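Local coordinates for Serine/threonine-protein kinase/endoribonuclease IRE1 (Saccharomyces cerevisiae, PDB 2BE1) that senses unfolded proteins in the endoplasmic reticulum lumen through this lumenal domain and, once activated, splices HAC1 precursor mRNA with its endoribonuclease domain, at residues Leu4-Leu9 and Phe252-Thr257; Asn166-Gly171 and Asn260-His265; Leu248-Asn253 and Pro264-Pro269. All blocks are in the same frame, centred on the assembly; numbering follows the deposited sequence.

All three contacts lie on the same side of the centre of the lumenal domain, around the strand pair 245-254 and 259-264. Contact 1 attaches strand 8-17 to one flank of strand 245-254. Contact 3 lies on the other flank, where the chain leaves strand 259-264. Contact 2 joins strand 259-264 to strand 167-179 of a second sheet. Their centres are about 12 Å apart for contacts 1 and 2, 14 Å for contacts 1 and 3 and 11 Å for contacts 2 and 3. Phe252 N, probably hydrogen-bonded to Ile261 O at 2.8 Å, connects contact 1 to contact 2. The kinase and endoribonuclease domains lie outside this construct.

Contact 1: Leu4-Leu9 and Phe252-Thr257; sequences LNELSL and FNDLRT
Leu4 and Leu9 cover opposite faces of the Phe252 ring, both through CH-pi contacts. Leu4 CD1 lies 3.3 Å from the centroid of the Phe252 ring and only 13° off its normal, whereas Leu9 CD1, at 4.1 Å from the same centroid, is shifted toward the rim. Leu4 can do this from the loop ahead of the strand because its CG stands anti to the backbone N (chi1 176°), carrying CD1 over the ring. Leu7 O lies at the ring edge.

This cluster is positioned by an antiparallel pairing of strands 8-17 and 245-254. Asn253 N donates to Ser8 O over 2.6 Å, and the return bond from Ser8 N to Asn253 O is weak, with an angle of 128° at the hydrogen. Ser8 and Asn253 thus form a hydrogen-bonded pair, and Leu9 and Phe252 the adjacent non-hydrogen-bonded one, with Leu9 and Phe252 on the same sheet face.

Farther along, Leu7 CD1 packs 3.7 Å from Asp254 CB. Beyond it, Arg256 NE makes salt bridges to Glu6 OE1 at 3.0 Å and to Asp254 OD2 at 2.7 Å; Asp254 OD1 also accepts from Asn1 N. Glu6 OE1 and Asp254 OD2 are 3.7 Å apart, so the two carboxylates would probably repel each other more strongly without the shared arginine, whose positive charge probably offsets part of this repulsion.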
loop_
_atom_site.group_PDB
_atom_site.type_symbol
_atom_site.label_atom_id
_atom_site.label_comp_id
_atom_site.label_asym_id
_atom_site.label_seq_id
_atom_site.Cartn_x
_atom_site.Cartn_y
_atom_site.Cartn_z
ATOM N N LEU A 4 -20.197 -16.081 13.698
ATOM C CA LEU A 4 -20.955 -16.222 12.451
ATOM C C LEU A 4 -22.125 -17.107 12.742
ATOM O O LEU A 4 -23.195 -17.029 12.099
ATOM C CB LEU A 4 -20.093 -16.867 11.357
ATOM C CG LEU A 4 -20.748 -17.178 10.002
ATOM C CD1 LEU A 4 -21.013 -15.911 9.190
ATOM C CD2 LEU A 4 -19.866 -18.150 9.263
ATOM N N ASN A 5 -21.899 -17.951 13.736
ATOM C CA ASN A 5 -22.892 -18.877 14.139
ATOM C C ASN A 5 -24.296 -18.285 14.228
ATOM O O ASN A 5 -25.138 -18.611 13.389
ATOM C CB ASN A 5 -22.515 -19.515 15.431
ATOM C CG ASN A 5 -23.292 -20.709 15.633
ATOM O OD1 ASN A 5 -23.382 -21.548 14.716
ATOM N ND2 ASN A 5 -23.966 -20.791 16.780
ATOM N N GLU A 6 -24.543 -17.412 15.213
ATOM C CA GLU A 6 -25.731 -16.565 15.152
ATOM C C GLU A 6 -25.608 -15.639 13.938
ATOM O O GLU A 6 -24.546 -15.019 13.760
ATOM C CB GLU A 6 -25.846 -15.702 16.394
ATOM C CG GLU A 6 -27.169 -14.888 16.418
ATOM C CD GLU A 6 -27.135 -13.529 15.626
ATOM O OE1 GLU A 6 -26.309 -12.629 15.994
ATOM O OE2 GLU A 6 -27.958 -13.357 14.666
ATOM N N LEU A 7 -26.675 -15.538 13.133
ATOM C CA LEU A 7 -26.773 -14.647 11.953
ATOM C C LEU A 7 -27.542 -15.377 10.862
ATOM O O LEU A 7 -27.133 -16.489 10.524
ATOM C CB LEU A 7 -25.385 -14.251 11.426
ATOM C CG LEU A 7 -24.733 -12.866 11.699
ATOM C CD1 LEU A 7 -25.198 -12.221 12.973
ATOM C CD2 LEU A 7 -23.196 -12.894 11.691
ATOM N N SER A 8 -28.641 -14.807 10.328
ATOM C CA SER A 8 -29.331 -15.436 9.159
ATOM C C SER A 8 -28.415 -15.486 7.982
ATOM O O SER A 8 -27.714 -14.523 7.712
ATOM C CB SER A 8 -30.532 -14.655 8.635
ATOM O OG SER A 8 -31.456 -14.400 9.638
ATOM N N LEU A 9 -28.417 -16.590 7.267
ATOM C CA LEU A 9 -27.794 -16.552 6.003
ATOM C C LEU A 9 -28.857 -15.972 5.095
ATOM O O LEU A 9 -29.929 -16.479 4.971
ATOM C CB LEU A 9 -27.328 -17.936 5.622
ATOM C CG LEU A 9 -26.785 -18.288 4.249
ATOM C CD1 LEU A 9 -25.689 -17.378 3.759
ATOM C CD2 LEU A 9 -26.232 -19.633 4.437
ATOM N N PHE A 252 -24.780 -12.439 5.428
ATOM C CA PHE A 252 -25.482 -12.804 6.621
ATOM C C PHE A 252 -26.275 -11.644 7.225
ATOM O O PHE A 252 -26.034 -10.472 6.903
ATOM C CB PHE A 252 -24.492 -13.342 7.626
ATOM C CG PHE A 252 -23.954 -14.679 7.260
ATOM C CD1 PHE A 252 -23.174 -14.843 6.139
ATOM C CD2 PHE A 252 -24.241 -15.798 8.037
ATOM C CE1 PHE A 252 -22.692 -16.101 5.799
ATOM C CE2 PHE A 252 -23.749 -17.062 7.690
ATOM C CZ PHE A 252 -22.975 -17.203 6.575
ATOM N N ASN A 253 -27.234 -11.978 8.090
ATOM C CA ASN A 253 -28.072 -10.982 8.759
ATOM C C ASN A 253 -27.866 -11.069 10.236
ATOM O O ASN A 253 -28.076 -12.120 10.840
ATOM C CB ASN A 253 -29.565 -11.198 8.492
ATOM C CG ASN A 253 -29.934 -11.116 7.006
ATOM O OD1 ASN A 253 -29.476 -10.214 6.299
ATOM N ND2 ASN A 253 -30.789 -12.051 6.531
ATOM N N ASP A 254 -27.452 -9.958 10.822
ATOM C CA ASP A 254 -27.449 -9.834 12.268
ATOM C C ASP A 254 -28.844 -9.464 12.672
ATOM O O ASP A 254 -29.261 -8.325 12.478
ATOM C CB ASP A 254 -26.507 -8.724 12.725
ATOM C CG ASP A 254 -26.173 -8.813 14.197
ATOM O OD1 ASP A 254 -24.981 -8.567 14.544
ATOM O OD2 ASP A 254 -27.089 -9.149 14.985
ATOM N N LEU A 255 -29.577 -10.413 13.238
ATOM C CA LEU A 255 -30.990 -10.149 13.545
ATOM C C LEU A 255 -31.273 -9.165 14.708
ATOM O O LEU A 255 -32.278 -8.446 14.654
ATOM C CB LEU A 255 -31.769 -11.442 13.696
ATOM C CG LEU A 255 -31.789 -12.099 12.328
ATOM C CD1 LEU A 255 -32.575 -13.386 12.375
ATOM C CD2 LEU A 255 -32.369 -11.129 11.307
ATOM N N ARG A 256 -30.408 -9.129 15.734
ATOM C CA ARG A 256 -30.378 -7.995 16.672
ATOM C C ARG A 256 -30.176 -6.660 15.899
ATOM O O ARG A 256 -31.170 -5.999 15.550
ATOM C CB ARG A 256 -29.302 -8.180 17.755
ATOM C CG ARG A 256 -29.315 -9.527 18.506
ATOM C CD ARG A 256 -28.379 -10.616 17.893
ATOM N NE ARG A 256 -27.031 -10.168 17.463
ATOM C CZ ARG A 256 -26.149 -9.480 18.201
ATOM N NH1 ARG A 256 -26.445 -9.083 19.442
ATOM N NH2 ARG A 256 -24.963 -9.167 17.683
ATOM N N THR A 257 -28.917 -6.296 15.585
ATOM C CA THR A 257 -28.587 -4.985 14.935
ATOM C C THR A 257 -29.194 -4.771 13.552
ATOM O O THR A 257 -29.233 -3.652 13.038
ATOM C CB THR A 257 -27.060 -4.685 14.818
ATOM O OG1 THR A 257 -26.431 -5.738 14.096
ATOM C CG2 THR A 257 -26.393 -4.469 16.202
#

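Contact 2: Asn166-Gly171 and Asn260-His265; sequences NMIVIG and NILVPH
Asn260 reaches from its strand to the backbone of Met167, and CB, CG and ND2 of its side chain all lie near the same carbonyl. Its CB points toward segment 166-171 and sits 3.4 Å from Met167 O. With CG anti to its own carbonyl carbon (chi1 -69°), the amide carbon continues alongside that oxygen. At the tip, Asn260 ND2 donates to Met167 O over 2.9 Å with a nearly straight angle of 167°. The oxygen lies in the plane of the Asn260 amide, but ND2 stands well above the carbonyl plane of Met167, so the bond does not follow a lone pair.

Next along the strand, Ile168 CG1 rests 3.6 Å from Asn260 O, and the Ile168 side chain crosses that of Leu262 at about a right angle. The modelled separation of their methyl ends is doubtful; the apolar character of the meeting is clear. Leu262 CD2 also approaches Ile170 CB, at 4.2 Å. A water donates to Val169 O at 2.9 Å and accepts a weak bond from Leu262 N at 3.4 Å.

No direct backbone bond joins the two segments: the short strand axes approach to 6.4 Å at an angle of 38°, a spacing bridged by side chains and, weakly, by this water. Strand 259-264 is an outermost strand, within this chain, of the five-stranded sheet, next to 245-254, whereas 167-179 pairs with 112-127 in another sheet. Helix 201-204 packs against Ile261 and Pro264, and His95 of the second subunit lies against Val169.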
loop_
_atom_site.group_PDB
_atom_site.type_symbol
_atom_site.label_atom_id
_atom_site.label_comp_id
_atom_site.label_asym_id
_atom_site.label_seq_id
_atom_site.Cartn_x
_atom_site.Cartn_y
_atom_site.Cartn_z
ATOM N N ASN A 166 -31.861 -1.706 4.274
ATOM C CA ASN A 166 -31.374 -2.998 3.852
ATOM C C ASN A 166 -30.348 -2.701 2.753
ATOM O O ASN A 166 -30.597 -2.817 1.546
ATOM C CB ASN A 166 -32.525 -3.863 3.363
ATOM C CG ASN A 166 -33.443 -3.114 2.400
ATOM O OD1 ASN A 166 -33.425 -1.875 2.344
ATOM N ND2 ASN A 166 -34.228 -3.857 1.622
ATOM N N MET A 167 -29.188 -2.237 3.191
ATOM C CA MET A 167 -28.057 -2.108 2.299
ATOM C C MET A 167 -26.822 -2.730 2.886
ATOM O O MET A 167 -26.760 -3.133 4.039
ATOM C CB MET A 167 -27.766 -0.672 1.971
ATOM C CG MET A 167 -28.878 0.258 2.221
ATOM S SD MET A 167 -27.881 1.574 2.861
ATOM C CE MET A 167 -27.331 0.938 4.487
ATOM N N ILE A 168 -25.820 -2.780 2.052
ATOM C CA ILE A 168 -24.678 -3.591 2.304
ATOM C C ILE A 168 -23.494 -2.728 1.981
ATOM O O ILE A 168 -23.568 -1.928 1.028
ATOM C CB ILE A 168 -24.692 -4.780 1.351
ATOM C CG1 ILE A 168 -23.641 -5.789 1.783
ATOM C CG2 ILE A 168 -24.476 -4.344 -0.154
ATOM C CD1 ILE A 168 -23.800 -7.126 1.080
ATOM N N VAL A 169 -22.411 -2.867 2.749
ATOM C CA VAL A 169 -21.202 -2.087 2.430
ATOM C C VAL A 169 -20.073 -3.021 2.024
ATOM O O VAL A 169 -19.833 -3.988 2.718
ATOM C CB VAL A 169 -20.741 -1.170 3.583
ATOM C CG1 VAL A 169 -20.548 -1.971 4.891
ATOM C CG2 VAL A 169 -19.440 -0.502 3.194
ATOM N N ILE A 170 -19.394 -2.726 0.921
ATOM C CA ILE A 170 -18.447 -3.652 0.340
ATOM C C ILE A 170 -17.171 -2.899 0.006
ATOM O O ILE A 170 -17.227 -1.836 -0.610
ATOM C CB ILE A 170 -18.999 -4.313 -0.934
ATOM C CG1 ILE A 170 -17.939 -5.207 -1.546
ATOM C CG2 ILE A 170 -19.381 -3.260 -1.959
ATOM C CD1 ILE A 170 -18.434 -6.073 -2.615
ATOM N N GLY A 171 -16.024 -3.445 0.412
ATOM C CA GLY A 171 -14.736 -2.855 0.059
ATOM C C GLY A 171 -14.128 -3.423 -1.227
ATOM O O GLY A 171 -14.588 -4.435 -1.800
ATOM N N ASN A 260 -26.389 -5.961 7.341
ATOM C CA ASN A 260 -26.116 -6.911 6.274
ATOM C C ASN A 260 -24.641 -7.149 6.169
ATOM O O ASN A 260 -23.953 -6.568 5.334
ATOM C CB ASN A 260 -26.654 -6.385 4.950
ATOM C CG ASN A 260 -28.132 -6.368 4.922
ATOM O OD1 ASN A 260 -28.760 -7.367 5.243
ATOM N ND2 ASN A 260 -28.719 -5.229 4.577
ATOM N N ILE A 261 -24.115 -7.995 7.021
ATOM C CA ILE A 261 -22.693 -8.233 6.935
ATOM C C ILE A 261 -22.319 -9.278 5.893
ATOM O O ILE A 261 -22.895 -10.347 5.847
ATOM C CB ILE A 261 -22.107 -8.579 8.277
ATOM C CG1 ILE A 261 -21.164 -9.754 8.109
ATOM C CG2 ILE A 261 -23.197 -8.824 9.345
ATOM C CD1 ILE A 261 -19.956 -9.631 8.994
ATOM N N LEU A 262 -21.346 -8.986 5.052
ATOM C CA LEU A 262 -21.037 -9.960 4.030
ATOM C C LEU A 262 -19.689 -10.718 4.193
ATOM O O LEU A 262 -18.667 -10.181 4.646
ATOM C CB LEU A 262 -21.278 -9.335 2.668
ATOM C CG LEU A 262 -20.228 -8.498 2.022
ATOM C CD1 LEU A 262 -19.461 -9.502 1.294
ATOM C CD2 LEU A 262 -20.829 -7.567 1.051
ATOM N N VAL A 263 -19.710 -11.998 3.883
ATOM C CA VAL A 263 -18.526 -12.823 4.060
ATOM C C VAL A 263 -18.289 -13.698 2.785
ATOM O O VAL A 263 -19.254 -13.966 2.031
ATOM C CB VAL A 263 -18.603 -13.641 5.390
ATOM C CG1 VAL A 263 -19.895 -13.358 6.165
ATOM C CG2 VAL A 263 -18.464 -15.113 5.128
ATOM N N PRO A 264 -17.008 -14.069 2.467
ATOM C CA PRO A 264 -16.820 -14.782 1.197
ATOM C C PRO A 264 -17.412 -16.128 1.301
ATOM O O PRO A 264 -17.396 -16.731 2.384
ATOM C CB PRO A 264 -15.305 -14.914 1.079
ATOM C CG PRO A 264 -14.820 -14.876 2.483
ATOM C CD PRO A 264 -15.715 -13.844 3.141
ATOM N N HIS A 265 -17.956 -16.569 0.173
ATOM C CA HIS A 265 -18.542 -17.890 0.047
ATOM C C HIS A 265 -17.419 -18.944 0.049
ATOM O O HIS A 265 -16.451 -18.760 -0.664
ATOM C CB HIS A 265 -19.343 -17.954 -1.237
ATOM C CG HIS A 265 -20.142 -19.205 -1.373
ATOM N ND1 HIS A 265 -19.568 -20.445 -1.508
ATOM C CD2 HIS A 265 -21.469 -19.414 -1.380
ATOM C CE1 HIS A 265 -20.501 -21.367 -1.618
ATOM N NE2 HIS A 265 -21.666 -20.764 -1.536
HETATM O O HOH W 1 -20.374 -5.718 5.042
#

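Contact 3: Leu248-Asn253 and Pro264-Pro269; sequences LFDVFN and PHPFNP
The Phe249 ring turns its edge to Pro264, whose N lies in the ring plane, while the imidazole of His265 and the carboxylate of Asp250 meet with their planes 62° apart. Asp250 OD1 comes to 3.0 Å from His265 CD2, approaching the ring obliquely. These groups lie where the antiparallel beta-hairpin of strands 245-254 and 259-264 ends and the second strand passes into a loop.

The backbone evidence is clear. Phe249 and Pro264 form a non-hydrogen-bonded antiparallel pair with CA atoms 4.3 Å apart, so the N-H that Pro264 lacks is not needed for the pairing. One residue later, His265 N donates to Leu248 O over 3.0 Å with an angle of 176°, a bond that carries the ladder one step past the proline. Phe249 CD2 packs 4.2 Å from Pro264 CB, and Leu248 CG lies 4.2 Å from His265 CB.

The His265 ring is turned beside Asp250 by a CG placed opposite the backbone N (chi1 -172°). In the deposited model His265 ND1 donates to Pro266 O over 3.1 Å, nearly straight, with the oxygen in the plane of the imidazole. With an alanine in place of His265 the imidazole is gone, and Pro266 O would probably be left without this donor, with a gap opened beside the Asp250 carboxylate. Asp250 has its stronger polar partner in Arg27, through a salt bridge from OD1 to NH1, a pairing that probably stabilises the carboxylate charge. The other carboxylate oxygen, Asp250 OD2, faces Pro266 CD at 3.8 Å.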
loop_
_atom_site.group_PDB
_atom_site.type_symbol
_atom_site.label_atom_id
_atom_site.label_comp_id
_atom_site.label_asym_id
_atom_site.label_seq_id
_atom_site.Cartn_x
_atom_site.Cartn_y
_atom_site.Cartn_z
ATOM N N LEU A 248 -17.046 -14.054 -5.201
ATOM C CA LEU A 248 -18.337 -14.586 -4.680
ATOM C C LEU A 248 -18.689 -14.365 -3.171
ATOM O O LEU A 248 -17.988 -14.898 -2.278
ATOM C CB LEU A 248 -18.413 -16.066 -5.053
ATOM C CG LEU A 248 -19.856 -16.508 -5.174
ATOM C CD1 LEU A 248 -20.527 -15.506 -6.033
ATOM C CD2 LEU A 248 -19.997 -17.887 -5.819
ATOM N N PHE A 249 -19.744 -13.614 -2.833
ATOM C CA PHE A 249 -19.964 -13.411 -1.353
ATOM C C PHE A 249 -21.271 -13.896 -0.798
ATOM O O PHE A 249 -22.330 -13.689 -1.410
ATOM C CB PHE A 249 -19.822 -11.978 -0.941
ATOM C CG PHE A 249 -18.489 -11.395 -1.245
ATOM C CD1 PHE A 249 -18.291 -10.566 -2.368
ATOM C CD2 PHE A 249 -17.413 -11.638 -0.402
ATOM C CE1 PHE A 249 -17.020 -9.980 -2.629
ATOM C CE2 PHE A 249 -16.139 -11.068 -0.653
ATOM C CZ PHE A 249 -15.937 -10.249 -1.786
ATOM N N ASP A 250 -21.182 -14.553 0.366
ATOM C CA ASP A 250 -22.358 -14.919 1.193
ATOM C C ASP A 250 -22.797 -13.651 1.896
ATOM O O ASP A 250 -21.961 -12.806 2.176
ATOM C CB ASP A 250 -22.020 -16.041 2.186
ATOM C CG ASP A 250 -22.257 -17.437 1.592
ATOM O OD1 ASP A 250 -22.852 -17.518 0.502
ATOM O OD2 ASP A 250 -21.883 -18.486 2.180
ATOM N N VAL A 251 -24.091 -13.454 2.121
ATOM C CA VAL A 251 -24.512 -12.318 2.995
ATOM C C VAL A 251 -25.292 -12.744 4.268
ATOM O O VAL A 251 -26.304 -13.367 4.205
ATOM C CB VAL A 251 -25.121 -11.051 2.198
ATOM C CG1 VAL A 251 -25.444 -11.370 0.789
ATOM C CG2 VAL A 251 -26.310 -10.435 2.881
ATOM N N PHE A 252 -24.780 -12.439 5.428
ATOM C CA PHE A 252 -25.482 -12.804 6.621
ATOM C C PHE A 252 -26.275 -11.644 7.225
ATOM O O PHE A 252 -26.034 -10.472 6.903
ATOM C CB PHE A 252 -24.492 -13.342 7.626
ATOM C CG PHE A 252 -23.954 -14.679 7.260
ATOM C CD1 PHE A 252 -23.174 -14.843 6.139
ATOM C CD2 PHE A 252 -24.241 -15.798 8.037
ATOM C CE1 PHE A 252 -22.692 -16.101 5.799
ATOM C CE2 PHE A 252 -23.749 -17.062 7.690
ATOM C CZ PHE A 252 -22.975 -17.203 6.575
ATOM N N ASN A 253 -27.234 -11.978 8.090
ATOM C CA ASN A 253 -28.072 -10.982 8.759
ATOM C C ASN A 253 -27.866 -11.069 10.236
ATOM O O ASN A 253 -28.076 -12.120 10.840
ATOM C CB ASN A 253 -29.565 -11.198 8.492
ATOM C CG ASN A 253 -29.934 -11.116 7.006
ATOM O OD1 ASN A 253 -29.476 -10.214 6.299
ATOM N ND2 ASN A 253 -30.789 -12.051 6.531
ATOM N N PRO A 264 -17.008 -14.069 2.467
ATOM C CA PRO A 264 -16.820 -14.782 1.197
ATOM C C PRO A 264 -17.412 -16.128 1.301
ATOM O O PRO A 264 -17.396 -16.731 2.384
ATOM C CB PRO A 264 -15.305 -14.914 1.079
ATOM C CG PRO A 264 -14.820 -14.876 2.483
ATOM C CD PRO A 264 -15.715 -13.844 3.141
ATOM N N HIS A 265 -17.956 -16.569 0.173
ATOM C CA HIS A 265 -18.542 -17.890 0.047
ATOM C C HIS A 265 -17.419 -18.944 0.049
ATOM O O HIS A 265 -16.451 -18.760 -0.664
ATOM C CB HIS A 265 -19.343 -17.954 -1.237
ATOM C CG HIS A 265 -20.142 -19.205 -1.373
ATOM N ND1 HIS A 265 -19.568 -20.445 -1.508
ATOM C CD2 HIS A 265 -21.469 -19.414 -1.380
ATOM C CE1 HIS A 265 -20.501 -21.367 -1.618
ATOM N NE2 HIS A 265 -21.666 -20.764 -1.536
ATOM N N PRO A 266 -17.548 -20.046 0.837
ATOM C CA PRO A 266 -16.384 -20.906 1.088
ATOM C C PRO A 266 -16.001 -21.525 -0.211
ATOM O O PRO A 266 -16.541 -21.126 -1.219
ATOM C CB PRO A 266 -16.905 -21.961 2.071
ATOM C CG PRO A 266 -18.372 -21.912 1.974
ATOM C CD PRO A 266 -18.765 -20.561 1.498
ATOM N N PHE A 267 -15.056 -22.456 -0.240
ATOM C CA PHE A 267 -14.940 -23.322 -1.470
ATOM C C PHE A 267 -14.531 -24.821 -1.219
ATOM O O PHE A 267 -13.613 -25.127 -0.417
ATOM C CB PHE A 267 -14.165 -22.621 -2.641
ATOM C CG PHE A 267 -12.734 -23.055 -2.766
ATOM C CD1 PHE A 267 -12.414 -24.163 -3.587
ATOM C CD2 PHE A 267 -11.708 -22.384 -2.043
ATOM C CE1 PHE A 267 -11.098 -24.601 -3.707
ATOM C CE2 PHE A 267 -10.356 -22.793 -2.150
ATOM C CZ PHE A 267 -10.042 -23.908 -2.985
ATOM N N ASN A 268 -15.226 -25.727 -1.908
ATOM C CA ASN A 268 -15.054 -27.184 -1.720
ATOM C C ASN A 268 -13.586 -27.721 -1.707
ATOM O O ASN A 268 -12.653 -27.047 -2.252
ATOM C CB ASN A 268 -15.856 -27.983 -2.782
ATOM C CG ASN A 268 -15.098 -28.101 -4.136
ATOM O OD1 ASN A 268 -14.638 -27.093 -4.691
ATOM N ND2 ASN A 268 -14.954 -29.328 -4.644
ATOM N N PRO A 269 -13.392 -28.959 -1.123
ATOM C CA PRO A 269 -12.093 -29.659 -1.151
ATOM C C PRO A 269 -12.049 -30.639 -2.345
ATOM O O PRO A 269 -10.980 -30.965 -2.842
ATOM C CB PRO A 269 -12.093 -30.418 0.195
ATOM C CG PRO A 269 -13.571 -30.832 0.393
ATOM C CD PRO A 269 -14.409 -29.787 -0.410
#